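Lovastatin nonaketide synthase, polyketide synthase component (Aspergillus terreus, PDB 7CPX) builds the nonaketide core of lovastatin, dihydromonacolin L, from malonyl-CoA as a homodimeric iterative polyketide synthase working with its partner LovC. Local coordinates at residues H1270-R1275 with L2401-P2406; G2238-P2243 with V2290-I2295; S2329-G2334 with H2364-L2369. The protein carries 2 engineered substitutions. All coordinates share one frame; numbering follows the deposited sequence.

Contact 1: residues H1270-R1275 with L2401-P2406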
loop_
_atom_site.group_PDB
_atom_site.type_symbol
_atom_site.label_atom_id
_atom_site.label_comp_id
_atom_site.label_asym_id
_atom_site.label_seq_id
_atom_site.Cartn_x
_atom_site.Cartn_y
_atom_site.Cartn_z
ATOM N N HIS A 1270 41.954 17.600 -8.223
ATOM C CA HIS A 1270 42.828 18.480 -7.458
ATOM C C HIS A 1270 44.206 18.550 -8.106
ATOM O O HIS A 1270 44.974 17.584 -8.060
ATOM C CB HIS A 1270 42.884 18.088 -5.983
ATOM C CG HIS A 1270 43.440 19.156 -5.097
ATOM N ND1 HIS A 1270 42.869 20.405 -4.990
ATOM C CD2 HIS A 1270 44.517 19.163 -4.278
ATOM C CE1 HIS A 1270 43.568 21.135 -4.139
ATOM N NE2 HIS A 1270 44.572 20.404 -3.692
ATOM N N ALA A 1271 44.518 19.696 -8.712
ATOM C CA ALA A 1271 45.739 19.869 -9.487
ATOM C C ALA A 1271 46.889 20.425 -8.658
ATOM O O ALA A 1271 47.763 21.111 -9.200
ATOM C CB ALA A 1271 45.467 20.775 -10.688
ATOM N N MET A 1272 46.917 20.146 -7.354
ATOM C CA MET A 1272 47.944 20.738 -6.503
ATOM C C MET A 1272 49.337 20.291 -6.931
ATOM O O MET A 1272 50.263 21.106 -7.008
ATOM C CB MET A 1272 47.684 20.378 -5.040
ATOM C CG MET A 1272 47.867 18.905 -4.703
ATOM S SD MET A 1272 47.580 18.564 -2.958
ATOM C CE MET A 1272 48.525 17.058 -2.756
ATOM N N PHE A 1273 49.500 19.005 -7.231
ATOM C CA PHE A 1273 50.817 18.485 -7.574
ATOM C C PHE A 1273 51.359 19.173 -8.819
ATOM O O PHE A 1273 50.623 19.454 -9.768
ATOM C CB PHE A 1273 50.753 16.975 -7.806
ATOM C CG PHE A 1273 50.656 16.162 -6.547
ATOM C CD1 PHE A 1273 51.529 16.370 -5.496
ATOM C CD2 PHE A 1273 49.692 15.181 -6.421
ATOM C CE1 PHE A 1273 51.441 15.616 -4.346
ATOM C CE2 PHE A 1273 49.597 14.427 -5.272
ATOM C CZ PHE A 1273 50.473 14.644 -4.233
ATOM N N ALA A 1274 52.662 19.441 -8.809
ATOM C CA ALA A 1274 53.336 20.043 -9.947
ATOM C C ALA A 1274 54.805 19.655 -9.907
ATOM O O ALA A 1274 55.342 19.309 -8.852
ATOM C CB ALA A 1274 53.187 21.567 -9.947
ATOM N N ARG A 1275 55.450 19.717 -11.067
ATOM C CA ARG A 1275 56.858 19.384 -11.204
ATOM C C ARG A 1275 57.594 20.514 -11.907
ATOM O O ARG A 1275 57.018 21.248 -12.718
ATOM C CB ARG A 1275 57.057 18.078 -11.987
ATOM C CG ARG A 1275 56.429 18.073 -13.369
ATOM C CD ARG A 1275 56.892 16.880 -14.194
ATOM N NE ARG A 1275 56.843 15.631 -13.441
ATOM C CZ ARG A 1275 57.895 15.003 -12.931
ATOM N NH1 ARG A 1275 59.126 15.468 -13.085
ATOM N NH2 ARG A 1275 57.710 13.875 -12.252
ATOM N N LEU A 2401 58.489 17.930 -5.093
ATOM C CA LEU A 2401 57.071 17.847 -5.424
ATOM C C LEU A 2401 56.452 19.209 -5.161
ATOM O O LEU A 2401 56.133 19.553 -4.019
ATOM C CB LEU A 2401 56.388 16.754 -4.612
ATOM C CG LEU A 2401 56.709 15.317 -5.023
ATOM C CD1 LEU A 2401 58.165 14.978 -4.751
ATOM C CD2 LEU A 2401 55.798 14.346 -4.303
ATOM N N THR A 2402 56.315 20.005 -6.217
ATOM C CA THR A 2402 55.667 21.302 -6.095
ATOM C C THR A 2402 54.176 21.106 -5.863
ATOM O O THR A 2402 53.525 20.329 -6.567
ATOM C CB THR A 2402 55.909 22.134 -7.351
ATOM O OG1 THR A 2402 57.318 22.276 -7.567
ATOM C CG2 THR A 2402 55.283 23.512 -7.214
ATOM N N THR A 2403 53.636 21.812 -4.875
ATOM C CA THR A 2403 52.256 21.605 -4.471
ATOM C C THR A 2403 51.689 22.903 -3.920
ATOM O O THR A 2403 52.426 23.793 -3.489
ATOM C CB THR A 2403 52.151 20.486 -3.427
ATOM O OG1 THR A 2403 52.865 19.332 -3.889
ATOM C CG2 THR A 2403 50.706 20.111 -3.189
ATOM N N GLY A 2404 50.363 23.005 -3.944
ATOM C CA GLY A 2404 49.675 24.127 -3.346
ATOM C C GLY A 2404 49.434 25.305 -4.260
ATOM O O GLY A 2404 49.001 26.359 -3.776
ATOM N N ILE A 2405 49.708 25.177 -5.552
ATOM C CA ILE A 2405 49.441 26.239 -6.518
ATOM C C ILE A 2405 48.102 25.936 -7.186
ATOM O O ILE A 2405 47.985 24.903 -7.865
ATOM C CB ILE A 2405 50.559 26.350 -7.560
ATOM C CG1 ILE A 2405 51.889 26.615 -6.860
ATOM C CG2 ILE A 2405 50.246 27.467 -8.541
ATOM C CD1 ILE A 2405 53.070 26.610 -7.782
ATOM N N PRO A 2406 47.091 26.785 -7.033
ATOM C CA PRO A 2406 45.795 26.504 -7.639
ATOM C C PRO A 2406 45.807 26.847 -9.116
ATOM O O PRO A 2406 46.724 27.532 -9.593
ATOM C CB PRO A 2406 44.845 27.423 -6.863
ATOM C CG PRO A 2406 45.688 28.612 -6.567
ATOM C CD PRO A 2406 47.095 28.095 -6.356
#
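M1272 runs alongside T2403, both side chains pointing the same way, and its CB, CG, SD and CE all lie within 3.8 Å of the methyl CG2 of T2403. A first torsion of 68° sets the thioether chain between backbone N and carbonyl carbon, and from there it extends with CE over one face of the F1273 ring, toward the rim. The backbone adds a CA-H...O contact, T2403 CA to M1272 O at 3.3 Å. The F1273 ring in turn lies beside T2403, its CD1 3.6 Å from OG1, while R1816 and N1817 of helix 1814-1822 border the same ring. A1274 then forms a single antiparallel, hydrogen-bonded bridge with T2402. It joins two sheets edge to edge: strand 2400-2402 is outermost in the parallel ketoreductase sheet, and strand 1275-1280, starting at the next residue, is outermost in a mixed sheet. Both bridge bonds are weak: A1274 N to T2402 O measures 2.6 Å with 126° at the hydrogen, and T2402 N to A1274 O measures 2.9 Å with 123°. A1274 CB rests 3.8 Å from T2402 CB. R1275 takes no close part, and its NH2 makes a salt bridge with D1813 OD2.

Contact 2: residues G2238-P2243 with V2290-I2295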
loop_
_atom_site.group_PDB
_atom_site.type_symbol
_atom_site.label_atom_id
_atom_site.label_comp_id
_atom_site.label_asym_id
_atom_site.label_seq_id
_atom_site.Cartn_x
_atom_site.Cartn_y
_atom_site.Cartn_z
ATOM N N GLY A 2238 64.078 6.724 7.953
ATOM C CA GLY A 2238 63.536 7.861 7.239
ATOM C C GLY A 2238 63.345 9.038 8.165
ATOM O O GLY A 2238 63.254 8.885 9.389
ATOM N N ILE A 2239 63.289 10.221 7.561
ATOM C CA ILE A 2239 63.107 11.470 8.288
ATOM C C ILE A 2239 62.067 12.308 7.561
ATOM O O ILE A 2239 62.096 12.411 6.330
ATOM C CB ILE A 2239 64.427 12.253 8.425
ATOM C CG1 ILE A 2239 65.463 11.417 9.178
ATOM C CG2 ILE A 2239 64.185 13.569 9.149
ATOM C CD1 ILE A 2239 66.823 12.069 9.274
ATOM N N ALA A 2240 61.156 12.905 8.321
ATOM C CA ALA A 2240 60.184 13.866 7.807
ATOM C C ALA A 2240 60.499 15.200 8.475
ATOM O O ALA A 2240 59.951 15.532 9.527
ATOM C CB ALA A 2240 58.759 13.418 8.082
ATOM N N PHE A 2241 61.387 15.963 7.851
ATOM C CA PHE A 2241 61.926 17.185 8.436
ATOM C C PHE A 2241 60.972 18.339 8.150
ATOM O O PHE A 2241 60.895 18.822 7.017
ATOM C CB PHE A 2241 63.315 17.463 7.870
ATOM C CG PHE A 2241 63.998 18.639 8.490
ATOM C CD1 PHE A 2241 63.805 19.911 7.990
ATOM C CD2 PHE A 2241 64.840 18.473 9.572
ATOM C CE1 PHE A 2241 64.428 20.996 8.562
ATOM C CE2 PHE A 2241 65.472 19.551 10.147
ATOM C CZ PHE A 2241 65.269 20.816 9.640
ATOM N N GLY A 2242 60.246 18.783 9.177
ATOM C CA GLY A 2242 59.336 19.893 9.030
ATOM C C GLY A 2242 59.291 20.865 10.198
ATOM O O GLY A 2242 58.235 21.435 10.493
ATOM N N PRO A 2243 60.412 21.084 10.888
ATOM C CA PRO A 2243 60.427 22.128 11.918
ATOM C C PRO A 2243 60.173 23.489 11.292
ATOM O O PRO A 2243 60.627 23.775 10.183
ATOM C CB PRO A 2243 61.836 22.027 12.508
ATOM C CG PRO A 2243 62.653 21.500 11.400
ATOM C CD PRO A 2243 61.764 20.556 10.645
ATOM N N VAL A 2290 62.536 13.511 3.678
ATOM C CA VAL A 2290 61.550 14.462 3.184
ATOM C C VAL A 2290 61.654 15.734 4.010
ATOM O O VAL A 2290 61.452 15.712 5.229
ATOM C CB VAL A 2290 60.131 13.880 3.251
ATOM C CG1 VAL A 2290 59.125 14.894 2.745
ATOM C CG2 VAL A 2290 60.045 12.601 2.443
ATOM N N MET A 2291 61.966 16.841 3.348
ATOM C CA MET A 2291 62.066 18.146 3.984
ATOM C C MET A 2291 60.853 18.970 3.577
ATOM O O MET A 2291 60.651 19.240 2.388
ATOM C CB MET A 2291 63.369 18.839 3.588
ATOM C CG MET A 2291 64.553 18.449 4.458
ATOM S SD MET A 2291 66.130 18.600 3.603
ATOM C CE MET A 2291 66.125 17.096 2.633
ATOM N N PHE A 2292 60.054 19.365 4.564
ATOM C CA PHE A 2292 58.771 20.022 4.323
ATOM C C PHE A 2292 59.019 21.469 3.926
ATOM O O PHE A 2292 59.142 22.360 4.767
ATOM C CB PHE A 2292 57.884 19.928 5.557
ATOM C CG PHE A 2292 57.216 18.594 5.722
ATOM C CD1 PHE A 2292 57.951 17.425 5.685
ATOM C CD2 PHE A 2292 55.851 18.512 5.924
ATOM C CE1 PHE A 2292 57.339 16.200 5.836
ATOM C CE2 PHE A 2292 55.231 17.291 6.078
ATOM C CZ PHE A 2292 55.976 16.132 6.035
ATOM N N SER A 2293 59.092 21.700 2.621
ATOM C CA SER A 2293 59.199 23.048 2.096
ATOM C C SER A 2293 57.812 23.642 1.880
ATOM O O SER A 2293 56.808 22.932 1.785
ATOM C CB SER A 2293 59.977 23.052 0.780
ATOM O OG SER A 2293 61.298 22.577 0.966
ATOM N N SER A 2294 57.766 24.965 1.809
ATOM C CA SER A 2294 56.540 25.684 1.506
ATOM C C SER A 2294 56.546 26.110 0.046
ATOM O O SER A 2294 57.600 26.343 -0.549
ATOM C CB SER A 2294 56.383 26.908 2.409
ATOM O OG SER A 2294 55.293 27.709 1.988
ATOM N N ILE A 2295 55.346 26.208 -0.531
ATOM C CA ILE A 2295 55.237 26.587 -1.932
ATOM C C ILE A 2295 55.841 27.959 -2.171
ATOM O O ILE A 2295 56.204 28.289 -3.304
ATOM C CB ILE A 2295 53.764 26.543 -2.387
ATOM C CG1 ILE A 2295 53.673 26.645 -3.909
ATOM C CG2 ILE A 2295 52.976 27.668 -1.742
ATOM C CD1 ILE A 2295 54.450 25.573 -4.639
#
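Strands 2238-2241 and 2290-2294 run parallel, their axes 11° apart and 4.6 Å at closest approach, with A2240 paired to V2290 and F2241 to M2291. Three backbone hydrogen bonds zip the pair: V2290 N to I2239 O at 2.9 Å, F2241 N to V2290 O at 2.6 Å and F2292 N to F2241 O, nearly straight at 175°. Side chains alternate between the two faces. On the face of A2240 and V2290, the methyl CB of A2240 meets CE1 of the F2292 ring at 3.8 Å; just past the strand, the backbone CA of G2242 lies 3.8 Å from F2292 CB. F2241 and M2291 share the other face, where F2241 CB touches M2291 CG at 3.8 Å. With its CG anti to the backbone N (-175°), the F2241 ring also receives P2243 CD over its centre. G2242, P2243 and F2292 to I2295, at the C-terminal ends of these strands, belong to the NADP pocket, as expected of a Rossmann fold. Helix 2256-2276 makes the beta-alpha-beta crossover between the strands and packs on F2241 and M2291 through V2270; helix 2363-2385 covers A2240 and V2290 with F2370, and strand 2158-2162 pairs with the far edge of 2236-2241.

Contact 3: residues S2329-G2334 with H2364-L2369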
loop_
_atom_site.group_PDB
_atom_site.type_symbol
_atom_site.label_atom_id
_atom_site.label_comp_id
_atom_site.label_asym_id
_atom_site.label_seq_id
_atom_site.Cartn_x
_atom_site.Cartn_y
_atom_site.Cartn_z
ATOM N N SER A 2329 64.132 14.169 -0.631
ATOM C CA SER A 2329 63.122 14.827 -1.448
ATOM C C SER A 2329 62.558 15.987 -0.640
ATOM O O SER A 2329 62.776 16.089 0.572
ATOM C CB SER A 2329 62.010 13.867 -1.867
ATOM O OG SER A 2329 61.398 13.281 -0.732
ATOM N N THR A 2330 61.835 16.863 -1.327
ATOM C CA THR A 2330 61.154 17.981 -0.697
ATOM C C THR A 2330 59.734 18.073 -1.228
ATOM O O THR A 2330 59.453 17.697 -2.369
ATOM C CB THR A 2330 61.877 19.307 -0.946
ATOM O OG1 THR A 2330 62.101 19.476 -2.352
ATOM C CG2 THR A 2330 63.200 19.334 -0.216
ATOM N N ILE A 2331 58.843 18.581 -0.385
ATOM C CA ILE A 2331 57.450 18.807 -0.737
ATOM C C ILE A 2331 57.177 20.287 -0.527
ATOM O O ILE A 2331 57.236 20.781 0.606
ATOM C CB ILE A 2331 56.497 17.937 0.093
ATOM C CG1 ILE A 2331 56.791 18.077 1.591
ATOM C CG2 ILE A 2331 56.635 16.494 -0.313
ATOM C CD1 ILE A 2331 55.947 17.179 2.464
ATOM N N ASP A 2332 56.895 21.003 -1.614
ATOM C CA ASP A 2332 56.608 22.433 -1.535
ATOM C C ASP A 2332 55.118 22.583 -1.255
ATOM O O ASP A 2332 54.286 22.737 -2.151
ATOM C CB ASP A 2332 57.030 23.136 -2.815
ATOM C CG ASP A 2332 58.415 22.723 -3.272
ATOM O OD1 ASP A 2332 58.541 21.645 -3.891
ATOM O OD2 ASP A 2332 59.379 23.468 -3.001
ATOM N N ILE A 2333 54.786 22.526 0.025
ATOM C CA ILE A 2333 53.397 22.469 0.460
ATOM C C ILE A 2333 52.767 23.849 0.358
ATOM O O ILE A 2333 53.415 24.877 0.585
ATOM C CB ILE A 2333 53.307 21.925 1.898
ATOM C CG1 ILE A 2333 54.024 20.579 2.017
ATOM C CG2 ILE A 2333 51.857 21.767 2.302
ATOM C CD1 ILE A 2333 54.468 20.264 3.421
ATOM N N GLY A 2334 51.484 23.870 0.013
ATOM C CA GLY A 2334 50.712 25.093 0.049
ATOM C C GLY A 2334 50.197 25.368 1.444
ATOM O O GLY A 2334 50.886 25.093 2.431
ATOM N N HIS A 2364 44.985 14.768 4.549
ATOM C CA HIS A 2364 45.223 13.524 3.829
ATOM C C HIS A 2364 45.851 13.771 2.465
ATOM O O HIS A 2364 46.627 12.940 1.987
ATOM C CB HIS A 2364 43.913 12.754 3.697
ATOM C CG HIS A 2364 43.156 12.659 4.983
ATOM N ND1 HIS A 2364 43.515 11.795 5.995
ATOM C CD2 HIS A 2364 42.079 13.344 5.436
ATOM C CE1 HIS A 2364 42.683 11.941 7.010
ATOM N NE2 HIS A 2364 41.802 12.874 6.697
ATOM N N GLU A 2365 45.551 14.904 1.831
ATOM C CA GLU A 2365 46.289 15.266 0.627
ATOM C C GLU A 2365 47.742 15.582 0.955
ATOM O O GLU A 2365 48.637 15.293 0.155
ATOM C CB GLU A 2365 45.626 16.449 -0.071
ATOM C CG GLU A 2365 44.409 16.067 -0.892
ATOM C CD GLU A 2365 43.931 17.195 -1.778
ATOM O OE1 GLU A 2365 44.379 18.341 -1.566
ATOM O OE2 GLU A 2365 43.111 16.939 -2.685
ATOM N N LEU A 2366 47.999 16.160 2.129
ATOM C CA LEU A 2366 49.377 16.328 2.571
ATOM C C LEU A 2366 50.040 14.978 2.803
ATOM O O LEU A 2366 51.223 14.794 2.496
ATOM C CB LEU A 2366 49.429 17.170 3.844
ATOM C CG LEU A 2366 50.803 17.257 4.513
ATOM C CD1 LEU A 2366 51.846 17.790 3.549
ATOM C CD2 LEU A 2366 50.732 18.130 5.744
ATOM N N HIS A 2367 49.292 14.022 3.359
ATOM C CA HIS A 2367 49.825 12.672 3.507
ATOM C C HIS A 2367 50.169 12.076 2.150
ATOM O O HIS A 2367 51.207 11.429 1.992
ATOM C CB HIS A 2367 48.817 11.787 4.239
ATOM C CG HIS A 2367 48.498 12.251 5.624
ATOM N ND1 HIS A 2367 47.443 11.749 6.353
ATOM C CD2 HIS A 2367 49.099 13.170 6.416
ATOM C CE1 HIS A 2367 47.405 12.341 7.533
ATOM N NE2 HIS A 2367 48.399 13.207 7.597
ATOM N N THR A 2368 49.299 12.283 1.161
ATOM C CA THR A 2368 49.568 11.797 -0.189
ATOM C C THR A 2368 50.814 12.455 -0.769
ATOM O O THR A 2368 51.632 11.795 -1.421
ATOM C CB THR A 2368 48.358 12.062 -1.085
ATOM O OG1 THR A 2368 47.184 11.501 -0.484
ATOM C CG2 THR A 2368 48.551 11.450 -2.463
ATOM N N LEU A 2369 50.965 13.762 -0.558
ATOM C CA LEU A 2369 52.139 14.471 -1.056
ATOM C C LEU A 2369 53.414 13.937 -0.417
ATOM O O LEU A 2369 54.417 13.708 -1.104
ATOM C CB LEU A 2369 51.981 15.969 -0.789
ATOM C CG LEU A 2369 53.216 16.865 -0.862
ATOM C CD1 LEU A 2369 53.896 16.773 -2.214
ATOM C CD2 LEU A 2369 52.818 18.299 -0.566
#
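I2331 and I2333 of strand 2329-2333 project toward L2366 and L2369 of helix 2363-2385, a helix-on-sheet layer of the Rossmann-type ketoreductase fold. The short axes are 10.1 Å apart at 150°, so strand and helix run roughly antiparallel. No hydrogen bond spans the segments; the interface is made by branched aliphatic side chains alone and buries 210 Å² over both sides. Its dense part centres on L2369. CG anti to the backbone N (chi1 163°) sends the isobutyl group toward the strand, where its two methyls divide the work: CD1 lies against I2331 CG2 at 3.3 Å, and CD2 against I2333 CG1 at 3.7 Å. L2366 adds one branch, CD1, which meets I2333 CD1 at 3.6 Å with the two side chains crossing at about a right angle. The same CD1 is more distant from I2331 CD1, at 4.3 Å, and here the packing is looser. Past I2333 and L2366 the segments diverge, toward partly exposed G2334 at the end of the strand segment and partly exposed H2364 at the start of the helical one. I2333 and G2334 belong to the NADP pocket, as does F2292 of the adjacent strand, which touches both isoleucines. Within the helix, H2364 O receives T2368 N and T2368 OG1, each at 2.9 Å, from opposite faces of its carbonyl plane.

All three contacts reach the seven-stranded parallel ketoreductase sheet. Strand 2329-2333 of contact 3 lies between strand 2288-2294 of contact 2 and strand 2400-2402 of contact 1: S2293 O of contact 2 is 2.7 Å from I2333 N, and L2401 N of contact 1 is 2.9 Å from T2330 O, both probable hydrogen bonds. Centres of contacts 1 and 3, and of contacts 2 and 3, are about 9 Å apart, while those of contacts 1 and 2 are about 16 Å apart. Contacts 1 and 2 nevertheless touch, I2405 CG1 lying 3.4 Å from I2295 CG1. Contacts 2 and 3 supply NADP-pocket residues, including F2292 and I2333, whereas contact 1 joins edge strand 2400-2402 to the mixed sheet edged by 1275-1280.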